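PDB 2I7G: monooxygenase, which probably acts as a flavin-dependent oxidoreductase of the luciferase-like monooxygenase family, built on a TIM barrel. Local coordinates for residues L313-I318 against A356-K361; L332-G337 against R346-Y351; R111-F116 against E192-W197; L160-R165 against M213-A218. All coordinates share one frame; numbering follows the deposited sequence. Where two conformers were deposited one is given.

Contact 1 of 4, residues L313-I318 against A356-K361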
loop_
_atom_site.group_PDB
_atom_site.type_symbol
_atom_site.label_atom_id
_atom_site.label_comp_id
_atom_site.label_asym_id
_atom_site.label_seq_id
_atom_site.Cartn_x
_atom_site.Cartn_y
_atom_site.Cartn_z
ATOM N N LEU B 313 -9.056 -15.576 -33.139
ATOM C CA LEU B 313 -8.794 -16.914 -32.595
ATOM C C LEU B 313 -8.971 -16.925 -31.090
ATOM O O LEU B 313 -9.606 -17.825 -30.531
ATOM C CB LEU B 313 -7.374 -17.384 -32.950
ATOM C CG LEU B 313 -7.103 -18.876 -32.665
ATOM C CD1 LEU B 313 -7.901 -19.778 -33.636
ATOM C CD2 LEU B 313 -5.626 -19.231 -32.743
ATOM N N VAL B 314 -8.406 -15.913 -30.426
ATOM C CA VAL B 314 -8.511 -15.853 -28.967
ATOM C C VAL B 314 -9.970 -15.636 -28.544
ATOM O O VAL B 314 -10.434 -16.277 -27.592
ATOM C CB VAL B 314 -7.580 -14.792 -28.402
ATOM C CG1 VAL B 314 -7.832 -14.594 -26.866
ATOM C CG2 VAL B 314 -6.129 -15.240 -28.669
ATOM N N ALA B 315 -10.684 -14.756 -29.257
ATOM C CA ALA B 315 -12.092 -14.463 -28.916
ATOM C C ALA B 315 -12.915 -15.739 -29.058
ATOM O O ALA B 315 -13.744 -16.051 -28.206
ATOM C CB ALA B 315 -12.658 -13.339 -29.805
ATOM N N GLU B 316 -12.683 -16.494 -30.134
ATOM C CA GLU B 316 -13.438 -17.733 -30.321
ATOM C C GLU B 316 -13.159 -18.745 -29.202
ATOM O O GLU B 316 -14.077 -19.416 -28.753
ATOM C CB GLU B 316 -13.211 -18.364 -31.701
ATOM C CG GLU B 316 -14.206 -19.509 -32.032
ATOM C CD GLU B 316 -15.652 -19.211 -31.582
ATOM O OE1 GLU B 316 -16.267 -18.271 -32.147
ATOM O OE2 GLU B 316 -16.173 -19.909 -30.659
ATOM N N LYS B 317 -11.913 -18.842 -28.739
ATOM C CA LYS B 317 -11.630 -19.742 -27.636
ATOM C C LYS B 317 -12.317 -19.287 -26.329
ATOM O O LYS B 317 -12.842 -20.115 -25.603
ATOM C CB LYS B 317 -10.132 -19.889 -27.439
ATOM C CG LYS B 317 -9.742 -21.036 -26.597
ATOM C CD LYS B 317 -8.255 -21.227 -26.791
ATOM C CE LYS B 317 -7.760 -22.398 -26.057
ATOM N NZ LYS B 317 -6.369 -22.730 -26.520
ATOM N N ILE B 318 -12.318 -17.976 -26.054
ATOM C CA ILE B 318 -13.019 -17.439 -24.869
ATOM C C ILE B 318 -14.501 -17.802 -24.933
ATOM O O ILE B 318 -15.106 -18.293 -23.932
ATOM C CB ILE B 318 -12.827 -15.920 -24.706
ATOM C CG1 ILE B 318 -11.353 -15.611 -24.423
ATOM C CG2 ILE B 318 -13.763 -15.371 -23.556
ATOM C CD1 ILE B 318 -10.982 -14.133 -24.690
ATOM N N ALA B 356 -12.332 -8.205 -26.939
ATOM C CA ALA B 356 -13.454 -7.938 -26.003
ATOM C C ALA B 356 -14.793 -7.693 -26.728
ATOM O O ALA B 356 -15.799 -8.318 -26.374
ATOM C CB ALA B 356 -13.122 -6.760 -25.027
ATOM N N PRO B 357 -14.829 -6.774 -27.719
ATOM C CA PRO B 357 -16.085 -6.550 -28.450
ATOM C C PRO B 357 -16.682 -7.805 -29.111
ATOM O O PRO B 357 -17.908 -7.964 -29.071
ATOM C CB PRO B 357 -15.716 -5.481 -29.490
ATOM C CG PRO B 357 -14.570 -4.723 -28.801
ATOM C CD PRO B 357 -13.770 -5.836 -28.152
ATOM N N LEU B 358 -15.837 -8.661 -29.691
ATOM C CA LEU B 358 -16.266 -9.925 -30.285
ATOM C C LEU B 358 -16.925 -10.819 -29.226
ATOM O O LEU B 358 -18.045 -11.332 -29.437
ATOM C CB LEU B 358 -15.099 -10.663 -30.951
ATOM C CG LEU B 358 -14.588 -10.122 -32.302
ATOM C CD1 LEU B 358 -13.208 -10.767 -32.662
ATOM C CD2 LEU B 358 -15.619 -10.340 -33.411
ATOM N N VAL B 359 -16.242 -10.974 -28.088
ATOM C CA VAL B 359 -16.745 -11.819 -27.006
ATOM C C VAL B 359 -18.044 -11.256 -26.448
ATOM O O VAL B 359 -19.034 -11.988 -26.351
ATOM C CB VAL B 359 -15.716 -12.018 -25.891
ATOM C CG1 VAL B 359 -16.359 -12.838 -24.768
ATOM C CG2 VAL B 359 -14.418 -12.719 -26.458
ATOM N N ARG B 360 -18.059 -9.958 -26.148
ATOM C CA ARG B 360 -19.252 -9.332 -25.578
ATOM C C ARG B 360 -20.454 -9.410 -26.521
ATOM O O ARG B 360 -21.583 -9.643 -26.069
ATOM C CB ARG B 360 -18.972 -7.875 -25.182
ATOM C CG ARG B 360 -18.025 -7.709 -23.999
ATOM C CD ARG B 360 -17.518 -6.249 -23.866
ATOM N NE ARG B 360 -16.573 -6.141 -22.756
ATOM C CZ ARG B 360 -15.538 -5.308 -22.707
ATOM N NH1 ARG B 360 -15.294 -4.483 -23.729
ATOM N NH2 ARG B 360 -14.742 -5.296 -21.619
ATOM N N LYS B 361 -20.209 -9.230 -27.819
ATOM C CA LYS B 361 -21.259 -9.268 -28.852
ATOM C C LYS B 361 -21.923 -10.645 -28.930
ATOM O O LYS B 361 -23.153 -10.757 -29.010
ATOM C CB LYS B 361 -20.680 -8.833 -30.215
ATOM C CG LYS B 361 -21.423 -9.293 -31.488
ATOM C CD LYS B 361 -20.935 -8.551 -32.756
ATOM C CE LYS B 361 -19.422 -8.726 -33.071
ATOM N NZ LYS B 361 -19.083 -9.818 -34.047
#

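Contact 2 of 4, residues L332-G337 against R346-Y351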
loop_
_atom_site.group_PDB
_atom_site.type_symbol
_atom_site.label_atom_id
_atom_site.label_comp_id
_atom_site.label_asym_id
_atom_site.label_seq_id
_atom_site.Cartn_x
_atom_site.Cartn_y
_atom_site.Cartn_z
ATOM N N LEU B 332 -6.612 -13.032 -18.186
ATOM C CA LEU B 332 -5.529 -13.499 -19.053
ATOM C C LEU B 332 -4.194 -12.970 -18.526
ATOM O O LEU B 332 -4.077 -11.743 -18.300
ATOM C CB LEU B 332 -5.810 -12.926 -20.454
ATOM C CG LEU B 332 -4.783 -13.302 -21.514
ATOM C CD1 LEU B 332 -4.679 -14.838 -21.715
ATOM C CD2 LEU B 332 -5.053 -12.519 -22.899
ATOM N N GLN B 333 -3.193 -13.841 -18.389
ATOM C CA GLN B 333 -1.838 -13.419 -17.990
ATOM C C GLN B 333 -0.933 -13.525 -19.223
ATOM O O GLN B 333 -0.630 -14.636 -19.686
ATOM C CB GLN B 333 -1.311 -14.267 -16.825
ATOM C CG GLN B 333 0.134 -13.909 -16.452
ATOM C CD GLN B 333 0.638 -14.644 -15.207
ATOM O OE1 GLN B 333 -0.006 -14.640 -14.152
ATOM N NE2 GLN B 333 1.792 -15.189 -15.303
HETATM N N MSE B 334 -0.564 -12.367 -19.774
HETATM C CA MSE B 334 0.331 -12.270 -20.944
HETATM C C MSE B 334 1.731 -11.825 -20.516
HETATM O O MSE B 334 2.756 -12.343 -20.996
HETATM C CB MSE B 334 -0.208 -11.234 -21.951
HETATM C CG MSE B 334 -1.644 -11.440 -22.387
HETATM SE SE MSE B 334 -2.201 -10.204 -23.831
HETATM C CE MSE B 334 -2.047 -8.538 -22.886
ATOM N N ALA B 335 1.775 -10.827 -19.629
ATOM C CA ALA B 335 3.063 -10.183 -19.272
ATOM C C ALA B 335 3.790 -11.153 -18.331
ATOM O O ALA B 335 3.544 -11.164 -17.100
ATOM C CB ALA B 335 2.814 -8.836 -18.607
ATOM N N ILE B 336 4.613 -12.009 -18.938
ATOM C CA ILE B 336 5.339 -13.097 -18.237
ATOM C C ILE B 336 6.819 -12.975 -18.575
ATOM O O ILE B 336 7.166 -12.535 -19.671
ATOM C CB ILE B 336 4.788 -14.473 -18.694
ATOM C CG1 ILE B 336 3.315 -14.607 -18.305
ATOM C CG2 ILE B 336 5.556 -15.659 -18.070
ATOM C CD1 ILE B 336 2.648 -15.746 -19.012
ATOM N N GLY B 337 7.697 -13.343 -17.635
ATOM C CA GLY B 337 9.139 -13.317 -17.874
ATOM C C GLY B 337 9.601 -11.972 -18.443
ATOM O O GLY B 337 9.243 -10.899 -17.934
ATOM N N ARG B 346 0.819 -3.710 -27.197
ATOM C CA ARG B 346 0.055 -4.024 -28.418
ATOM C C ARG B 346 -1.003 -5.087 -28.084
ATOM O O ARG B 346 -2.147 -4.974 -28.538
ATOM C CB ARG B 346 0.979 -4.509 -29.536
ATOM C CG ARG B 346 0.247 -4.848 -30.846
ATOM C CD ARG B 346 -0.619 -3.674 -31.360
ATOM N NE ARG B 346 -1.271 -3.976 -32.641
ATOM C CZ ARG B 346 -2.278 -3.266 -33.155
ATOM N NH1 ARG B 346 -2.773 -2.214 -32.484
ATOM N NH2 ARG B 346 -2.811 -3.609 -34.327
ATOM N N GLY B 347 -0.620 -6.092 -27.290
ATOM C CA GLY B 347 -1.543 -7.183 -26.907
ATOM C C GLY B 347 -2.723 -6.634 -26.118
ATOM O O GLY B 347 -3.881 -7.032 -26.330
ATOM N N ILE B 348 -2.444 -5.687 -25.225
ATOM C CA ILE B 348 -3.512 -5.096 -24.408
ATOM C C ILE B 348 -4.476 -4.295 -25.296
ATOM O O ILE B 348 -5.730 -4.399 -25.177
ATOM C CB ILE B 348 -2.943 -4.207 -23.299
ATOM C CG1 ILE B 348 -2.305 -5.082 -22.189
ATOM C CG2 ILE B 348 -4.066 -3.387 -22.636
ATOM C CD1 ILE B 348 -1.420 -4.264 -21.218
ATOM N N GLU B 349 -3.907 -3.487 -26.189
ATOM C CA GLU B 349 -4.713 -2.757 -27.165
ATOM C C GLU B 349 -5.616 -3.695 -27.968
ATOM O O GLU B 349 -6.822 -3.466 -28.059
ATOM C CB GLU B 349 -3.834 -1.919 -28.104
ATOM C CG GLU B 349 -4.637 -1.308 -29.253
ATOM C CD GLU B 349 -4.430 0.198 -29.433
ATOM O OE1 GLU B 349 -4.522 0.959 -28.435
ATOM O OE2 GLU B 349 -4.225 0.626 -30.589
ATOM N N LEU B 350 -5.037 -4.754 -28.533
ATOM C CA LEU B 350 -5.832 -5.735 -29.310
ATOM C C LEU B 350 -6.882 -6.441 -28.458
ATOM O O LEU B 350 -8.014 -6.690 -28.911
ATOM C CB LEU B 350 -4.916 -6.746 -29.997
ATOM C CG LEU B 350 -4.068 -6.164 -31.135
ATOM C CD1 LEU B 350 -3.070 -7.239 -31.537
ATOM C CD2 LEU B 350 -4.924 -5.683 -32.350
ATOM N N TYR B 351 -6.506 -6.769 -27.222
ATOM C CA TYR B 351 -7.436 -7.386 -26.264
ATOM C C TYR B 351 -8.686 -6.488 -26.051
ATOM O O TYR B 351 -9.834 -6.947 -26.222
ATOM C CB TYR B 351 -6.672 -7.669 -24.959
ATOM C CG TYR B 351 -7.371 -8.537 -23.936
ATOM C CD1 TYR B 351 -8.514 -9.297 -24.258
ATOM C CD2 TYR B 351 -6.875 -8.592 -22.621
ATOM C CE1 TYR B 351 -9.146 -10.107 -23.269
ATOM C CE2 TYR B 351 -7.483 -9.416 -21.642
ATOM C CZ TYR B 351 -8.608 -10.153 -21.972
ATOM O OH TYR B 351 -9.191 -10.954 -21.015
#

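Contact 3 of 4, residues R111-F116 against E192-W197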
loop_
_atom_site.group_PDB
_atom_site.type_symbol
_atom_site.label_atom_id
_atom_site.label_comp_id
_atom_site.label_asym_id
_atom_site.label_seq_id
_atom_site.Cartn_x
_atom_site.Cartn_y
_atom_site.Cartn_z
ATOM N N ARG B 111 -4.553 -5.966 8.292
ATOM C CA ARG B 111 -3.783 -5.124 7.366
ATOM C C ARG B 111 -4.269 -5.239 5.931
ATOM O O ARG B 111 -4.378 -4.227 5.243
ATOM C CB ARG B 111 -2.271 -5.443 7.396
ATOM C CG ARG B 111 -1.650 -5.333 8.771
ATOM C CD ARG B 111 -1.574 -3.854 9.212
ATOM N NE ARG B 111 -0.735 -3.773 10.428
ATOM C CZ ARG B 111 -0.443 -2.649 11.058
ATOM N NH1 ARG B 111 -0.896 -1.488 10.607
ATOM N NH2 ARG B 111 0.317 -2.680 12.154
ATOM N N VAL B 112 -4.533 -6.471 5.481
ATOM C CA VAL B 112 -4.999 -6.691 4.120
ATOM C C VAL B 112 -6.305 -5.909 3.935
ATOM O O VAL B 112 -6.459 -5.164 2.962
ATOM C CB VAL B 112 -5.176 -8.201 3.850
ATOM C CG1 VAL B 112 -5.943 -8.400 2.515
ATOM C CG2 VAL B 112 -3.737 -8.862 3.833
ATOM N N PHE B 113 -7.226 -6.046 4.875
ATOM C CA PHE B 113 -8.494 -5.338 4.753
ATOM C C PHE B 113 -8.284 -3.828 4.701
ATOM O O PHE B 113 -8.897 -3.151 3.889
ATOM C CB PHE B 113 -9.445 -5.691 5.894
ATOM C CG PHE B 113 -10.809 -5.043 5.763
ATOM C CD1 PHE B 113 -11.741 -5.502 4.822
ATOM C CD2 PHE B 113 -11.132 -3.954 6.533
ATOM C CE1 PHE B 113 -13.003 -4.878 4.687
ATOM C CE2 PHE B 113 -12.407 -3.356 6.431
ATOM C CZ PHE B 113 -13.323 -3.816 5.495
ATOM N N GLN B 114 -7.419 -3.308 5.567
ATOM C CA GLN B 114 -7.161 -1.857 5.609
ATOM C C GLN B 114 -6.527 -1.366 4.312
ATOM O O GLN B 114 -6.905 -0.309 3.768
ATOM C CB GLN B 114 -6.258 -1.498 6.803
ATOM C CG GLN B 114 -6.977 -1.687 8.151
ATOM C CD GLN B 114 -6.093 -1.338 9.306
ATOM O OE1 GLN B 114 -4.923 -1.705 9.348
ATOM N NE2 GLN B 114 -6.667 -0.633 10.273
ATOM N N GLN B 115 -5.581 -2.131 3.796
ATOM C CA GLN B 115 -4.918 -1.757 2.554
ATOM C C GLN B 115 -5.887 -1.741 1.360
ATOM O O GLN B 115 -5.982 -0.742 0.617
ATOM C CB GLN B 115 -3.717 -2.678 2.295
ATOM C CG GLN B 115 -2.533 -2.474 3.297
ATOM C CD GLN B 115 -1.684 -3.752 3.388
ATOM O OE1 GLN B 115 -1.790 -4.639 2.539
ATOM N NE2 GLN B 115 -0.874 -3.858 4.444
ATOM N N PHE B 116 -6.679 -2.804 1.219
ATOM C CA PHE B 116 -7.619 -2.858 0.088
ATOM C C PHE B 116 -8.822 -1.907 0.284
ATOM O O PHE B 116 -9.358 -1.416 -0.714
ATOM C CB PHE B 116 -8.062 -4.287 -0.200
ATOM C CG PHE B 116 -7.012 -5.083 -0.918
ATOM C CD1 PHE B 116 -7.022 -5.150 -2.314
ATOM C CD2 PHE B 116 -5.992 -5.713 -0.207
ATOM C CE1 PHE B 116 -5.982 -5.891 -2.999
ATOM C CE2 PHE B 116 -4.978 -6.476 -0.864
ATOM C CZ PHE B 116 -4.977 -6.542 -2.270
ATOM N N GLU B 192 -20.335 -1.722 -0.445
ATOM C CA GLU B 192 -21.061 -2.321 0.695
ATOM C C GLU B 192 -20.363 -3.587 1.226
ATOM O O GLU B 192 -20.223 -3.780 2.445
ATOM C CB GLU B 192 -22.519 -2.614 0.345
ATOM C CG GLU B 192 -23.266 -3.235 1.524
ATOM C CD GLU B 192 -24.745 -2.863 1.590
ATOM O OE1 GLU B 192 -25.360 -2.644 0.518
ATOM O OE2 GLU B 192 -25.281 -2.806 2.727
ATOM N N ARG B 193 -19.877 -4.410 0.303
ATOM C CA ARG B 193 -19.168 -5.633 0.640
ATOM C C ARG B 193 -17.951 -5.706 -0.275
ATOM O O ARG B 193 -18.088 -5.934 -1.478
ATOM C CB ARG B 193 -20.075 -6.848 0.399
ATOM C CG ARG B 193 -19.958 -7.963 1.440
ATOM C CD ARG B 193 -20.639 -7.553 2.751
ATOM N NE ARG B 193 -21.188 -8.669 3.529
ATOM C CZ ARG B 193 -22.399 -9.202 3.349
ATOM N NH1 ARG B 193 -23.212 -8.746 2.398
ATOM N NH2 ARG B 193 -22.803 -10.208 4.121
ATOM N N LEU B 194 -16.768 -5.505 0.291
ATOM C CA LEU B 194 -15.532 -5.606 -0.491
ATOM C C LEU B 194 -15.486 -7.016 -1.111
ATOM O O LEU B 194 -15.464 -7.999 -0.366
ATOM C CB LEU B 194 -14.326 -5.383 0.429
ATOM C CG LEU B 194 -12.917 -5.118 -0.136
ATOM C CD1 LEU B 194 -12.841 -3.796 -0.894
ATOM C CD2 LEU B 194 -11.875 -5.128 0.978
ATOM N N PRO B 195 -15.496 -7.131 -2.459
ATOM C CA PRO B 195 -15.457 -8.494 -3.017
ATOM C C PRO B 195 -14.197 -9.270 -2.598
ATOM O O PRO B 195 -13.060 -8.716 -2.568
ATOM C CB PRO B 195 -15.546 -8.281 -4.538
ATOM C CG PRO B 195 -16.034 -6.837 -4.688
ATOM C CD PRO B 195 -15.509 -6.104 -3.524
ATOM N N VAL B 196 -14.433 -10.515 -2.185
ATOM C CA VAL B 196 -13.362 -11.445 -1.880
ATOM C C VAL B 196 -13.597 -12.703 -2.733
ATOM O O VAL B 196 -14.660 -13.337 -2.631
ATOM C CB VAL B 196 -13.317 -11.799 -0.390
ATOM C CG1 VAL B 196 -12.267 -12.903 -0.140
ATOM C CG2 VAL B 196 -12.989 -10.522 0.428
ATOM N N TRP B 197 -12.642 -12.979 -3.604
ATOM C CA TRP B 197 -12.636 -14.187 -4.442
ATOM C C TRP B 197 -11.635 -15.173 -3.874
ATOM O O TRP B 197 -10.627 -14.776 -3.305
ATOM C CB TRP B 197 -12.161 -13.846 -5.876
ATOM C CG TRP B 197 -13.177 -13.103 -6.688
ATOM C CD1 TRP B 197 -13.624 -11.811 -6.486
ATOM C CD2 TRP B 197 -13.846 -13.584 -7.851
ATOM N NE1 TRP B 197 -14.549 -11.488 -7.453
ATOM C CE2 TRP B 197 -14.694 -12.553 -8.304
ATOM C CE3 TRP B 197 -13.837 -14.812 -8.543
ATOM C CZ2 TRP B 197 -15.532 -12.704 -9.417
ATOM C CZ3 TRP B 197 -14.664 -14.953 -9.663
ATOM C CH2 TRP B 197 -15.494 -13.897 -10.087
#

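Contact 4 of 4, residues L160-R165 against M213-A218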
loop_
_atom_site.group_PDB
_atom_site.type_symbol
_atom_site.label_atom_id
_atom_site.label_comp_id
_atom_site.label_asym_id
_atom_site.label_seq_id
_atom_site.Cartn_x
_atom_site.Cartn_y
_atom_site.Cartn_z
ATOM N N LEU B 160 -11.551 -14.455 9.517
ATOM C CA LEU B 160 -11.368 -13.035 9.973
ATOM C C LEU B 160 -11.637 -11.965 8.879
ATOM O O LEU B 160 -12.394 -11.002 9.083
ATOM C CB LEU B 160 -10.033 -12.857 10.634
ATOM C CG LEU B 160 -9.681 -11.441 11.090
ATOM C CD1 LEU B 160 -10.775 -10.876 12.019
ATOM C CD2 LEU B 160 -8.315 -11.574 11.779
ATOM N N LEU B 161 -11.036 -12.127 7.705
ATOM C CA LEU B 161 -11.258 -11.171 6.615
ATOM C C LEU B 161 -12.748 -10.967 6.328
ATOM O O LEU B 161 -13.203 -9.839 6.136
ATOM C CB LEU B 161 -10.550 -11.642 5.337
ATOM C CG LEU B 161 -10.599 -10.711 4.129
ATOM C CD1 LEU B 161 -10.066 -9.315 4.428
ATOM C CD2 LEU B 161 -9.827 -11.361 2.971
ATOM N N LEU B 162 -13.512 -12.050 6.292
ATOM C CA LEU B 162 -14.955 -11.928 6.027
ATOM C C LEU B 162 -15.702 -11.232 7.182
ATOM O O LEU B 162 -16.628 -10.453 6.943
ATOM C CB LEU B 162 -15.575 -13.304 5.761
ATOM C CG LEU B 162 -15.048 -13.999 4.490
ATOM C CD1 LEU B 162 -15.500 -15.472 4.395
ATOM C CD2 LEU B 162 -15.412 -13.231 3.207
ATOM N N ALA B 163 -15.274 -11.493 8.418
ATOM C CA ALA B 163 -15.839 -10.813 9.597
ATOM C C ALA B 163 -15.604 -9.299 9.501
ATOM O O ALA B 163 -16.521 -8.506 9.766
ATOM C CB ALA B 163 -15.212 -11.364 10.853
ATOM N N LEU B 164 -14.389 -8.930 9.083
ATOM C CA LEU B 164 -13.992 -7.520 8.985
ATOM C C LEU B 164 -14.831 -6.800 7.956
ATOM O O LEU B 164 -15.241 -5.667 8.168
ATOM C CB LEU B 164 -12.518 -7.410 8.596
ATOM C CG LEU B 164 -11.483 -7.894 9.612
ATOM C CD1 LEU B 164 -10.106 -7.843 8.966
ATOM C CD2 LEU B 164 -11.559 -7.053 10.924
ATOM N N ARG B 165 -15.109 -7.445 6.829
ATOM C CA ARG B 165 -15.826 -6.723 5.792
ATOM C C ARG B 165 -17.324 -6.604 6.123
ATOM O O ARG B 165 -18.015 -5.778 5.534
ATOM C CB ARG B 165 -15.598 -7.368 4.412
ATOM C CG ARG B 165 -16.450 -8.531 4.187
ATOM C CD ARG B 165 -16.535 -8.843 2.699
ATOM N NE ARG B 165 -17.291 -10.070 2.509
ATOM C CZ ARG B 165 -17.469 -10.663 1.338
ATOM N NH1 ARG B 165 -16.933 -10.148 0.221
ATOM N NH2 ARG B 165 -18.164 -11.796 1.291
HETATM N N MSE B 213 -19.088 -22.042 1.276
HETATM C CA MSE B 213 -19.037 -20.717 1.881
HETATM C C MSE B 213 -19.665 -19.630 1.011
HETATM O O MSE B 213 -19.742 -18.471 1.421
HETATM C CB MSE B 213 -17.591 -20.347 2.160
HETATM C CG MSE B 213 -16.949 -21.174 3.260
HETATM SE SE MSE B 213 -15.084 -20.657 3.510
HETATM C CE MSE B 213 -14.443 -20.657 1.689
ATOM N N GLY B 214 -20.083 -20.013 -0.189
ATOM C CA GLY B 214 -20.801 -19.124 -1.078
ATOM C C GLY B 214 -19.934 -17.977 -1.583
ATOM O O GLY B 214 -20.453 -16.890 -1.811
ATOM N N LEU B 215 -18.622 -18.205 -1.754
ATOM C CA LEU B 215 -17.697 -17.174 -2.252
ATOM C C LEU B 215 -17.390 -17.408 -3.743
ATOM O O LEU B 215 -17.383 -18.560 -4.174
ATOM C CB LEU B 215 -16.385 -17.236 -1.479
ATOM C CG LEU B 215 -16.573 -16.873 0.013
ATOM C CD1 LEU B 215 -15.308 -17.202 0.739
ATOM C CD2 LEU B 215 -16.847 -15.394 0.096
ATOM N N PRO B 216 -17.203 -16.337 -4.532
ATOM C CA PRO B 216 -16.808 -16.502 -5.943
ATOM C C PRO B 216 -15.435 -17.190 -6.011
ATOM O O PRO B 216 -14.620 -17.051 -5.087
ATOM C CB PRO B 216 -16.640 -15.057 -6.474
ATOM C CG PRO B 216 -17.160 -14.148 -5.400
ATOM C CD PRO B 216 -17.359 -14.919 -4.139
ATOM N N VAL B 217 -15.223 -17.959 -7.069
ATOM C CA VAL B 217 -14.007 -18.751 -7.214
ATOM C C VAL B 217 -13.321 -18.440 -8.537
ATOM O O VAL B 217 -13.984 -18.218 -9.578
ATOM C CB VAL B 217 -14.239 -20.278 -7.081
ATOM C CG1 VAL B 217 -14.648 -20.616 -5.646
ATOM C CG2 VAL B 217 -15.313 -20.792 -8.081
ATOM N N ALA B 218 -11.994 -18.427 -8.507
ATOM C CA ALA B 218 -11.203 -18.217 -9.745
ATOM C C ALA B 218 -10.311 -19.438 -9.912
ATOM O O ALA B 218 -9.444 -19.683 -9.071
ATOM C CB ALA B 218 -10.353 -16.938 -9.625
#

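Contact 1 of 4, residues L313-I318 against A356-K361
Ala315 and Val359 mark the nearest point of two helical segments that run in nearly the same direction, their axes 8.9 Å apart at closest approach and crossing at -32°, with the CA of Ala315 5.7 Å from the CA of Val359. Alanine suits this point because its lone methyl lets the two backbones draw close. Ala315 CB sits between two neighbours of the other helix, 3.8 Å from Leu358 CB and equally near Val359 CG2, while Leu358 CD1 comes in beside the same methyl.

Val359 divides its work between its two branches. CG2 lies over the backbone of helix 311-325, 3.8 Å from Ala315 CA, and also reaches the methyls of Ile318. CG1, placed anti to the backbone N (chi1 176°), meets Ile318 CG2 at 3.8 Å, and the two branched side chains cross at about a right angle. Beta-branched residues fit here, since their methyls stand close to the helix surface and cover it without a long reach. Ala315 and Ile318 also touch Val355, one turn earlier on helix 341-363, and Ile318 rests on Leu24 of barrel strand 23-28.

No hydrogen bond or charge pair joins the two segments. These outer helices are therefore held here by the fit of small, mostly buried hydrocarbon surfaces, so the contact depends on close shape matching and on exclusion of water.

Contact 2 of 4, residues L332-G337 against R346-Y351
Tyr351 OH donates a hydrogen bond to the carbonyl O of Gly25 in strand 23-28 and lies 4.0 Å from Leu332 CB. The phenol thus serves twice: its polar end is satisfied by a backbone carbonyl of the neighbouring strand, and its ring gives Leu332 an apolar surface. Leu332 CD2 stands 4.1 Å above one face of that ring, toward the rim near CE2, and the two side chains lie alongside, pointing opposite ways. A chi1 of -169° turns the Tyr351 ring from its helix toward the strand.

The second patch belongs to Met334, modelled as selenomethionine in two conformers. In the one described, the chain bends at its last torsion (chi3 -64°) and brings CE to 3.5 Å from Ile348 CG1. The same methyl is 3.8 Å from Gly347 C; with no side chain on that glycine, the long flexible residue can settle directly on the helix backbone.

Strand 329-333 lies between strands 23-28 and 252-260 of the barrel, and helix 341-363 packs over it from outside. Leu26 of the first strand touches Met334, Ile348 and Tyr351, Ile260 of the second touches Leu332 and Tyr351, and helix 40-60 flanks Ile348 through Leu57.

Contact 3 of 4, residues R111-F116 against E192-W197
The outer helical layer of the TIM barrel meets the start of a barrel strand here: Phe113 and Phe116 of helix 109-122 receive Leu194, which lies in the turn just before strand 196-200. In the conformer described, one methyl of the leucine does the touching. Leu194 CD2 is 3.9 Å from Phe113 CD1 and just as near Phe113 CE1, so it is shared by two neighbouring ring carbons, and the approach is a slanting one. The same CD2 is 4.1 Å from Phe116 CB, so one methyl bridges two residues three apart, on the same side of the helix.

The torsions divide the roles of the phenylalanines. With chi1 -176°, the Phe113 ring swings out anti to its own backbone N and reaches the leucine. Phe116 has chi1 -77°, which carries its ring away and leaves the beta carbon to make the contact; the ring edge instead faces Val112 O in its plane. Leucine suits the turn because its length carries one methyl to both phenylalanines; all three side chains are buried and purely hydrocarbon, and none needs a polar partner.

At the N-terminal end of the helical segment, Arg111 turns to the second subunit, forming a salt bridge with Glu70 of that chain. Strand 127-131 also borders this patch: its Ile129 touches both Phe116 and Leu194. Helix 150-166 closes over Phe113 through Leu161 and Leu164.

Contact 4 of 4, residues L160-R165 against M213-A218
Leu162 on helix 150-166 meets Leu215 in the short link between helix 204-212 and barrel strand 217-220, joining the outer helices of the TIM barrel to the entry of a strand. The apolar part is a meeting of two forked ends, tip to tip: Leu162 CD1 lies 4.0 Å from Leu215 CD1, and Leu162 CD2 is 4.1 Å from Leu215 CD2. Leucine serves both places, since each residue must span a gap between backbones whose nearest CA atoms, those of Leu162 and Leu215, are 10.2 Å apart.

Backbone shape prepares the leucine of the link. Gly214 ends the preceding helix in a Schellman motif, and its positive phi (67°) is a conformation that glycine adopts readily.

The polar side chain beside this pair is Arg165, whose NH1 is hydrogen-bonded to the carbonyl O of Leu194. Its CG takes the crowded position between backbone N and carbonyl carbon (chi1 81°), and from there the extended chain runs alongside Leu215, headed the other way. The guanidinium thus has apolar company as well as a polar partner: Leu215 CD2 is 4.0 Å from Arg165 NH2, and Leu162 CD2 stands 3.3 Å above the guanidinium plane, toward its rim.

How the contacts relate
From the N terminus, helix 109-122 opens contact 3, and helix 150-166 opens contact 4 before contact 3 has closed at 192-197; contact 4 then closes at 213-218. These two loops therefore cross, and they tie two outer helices to the entries of adjacent parallel strands, 196-200 and 217-220; the centres of contacts 3 and 4 are about 9 Å apart. Contact 1 opens later, on helix 311-325, and closes near the C terminus on helix 341-363. Contact 2 opens and closes within that span, and shares the closing helix. Contacts 2 and 3 lie on opposite sides of the chain's centre, about 27 Å between centres, yet both reach the same barrel sheet.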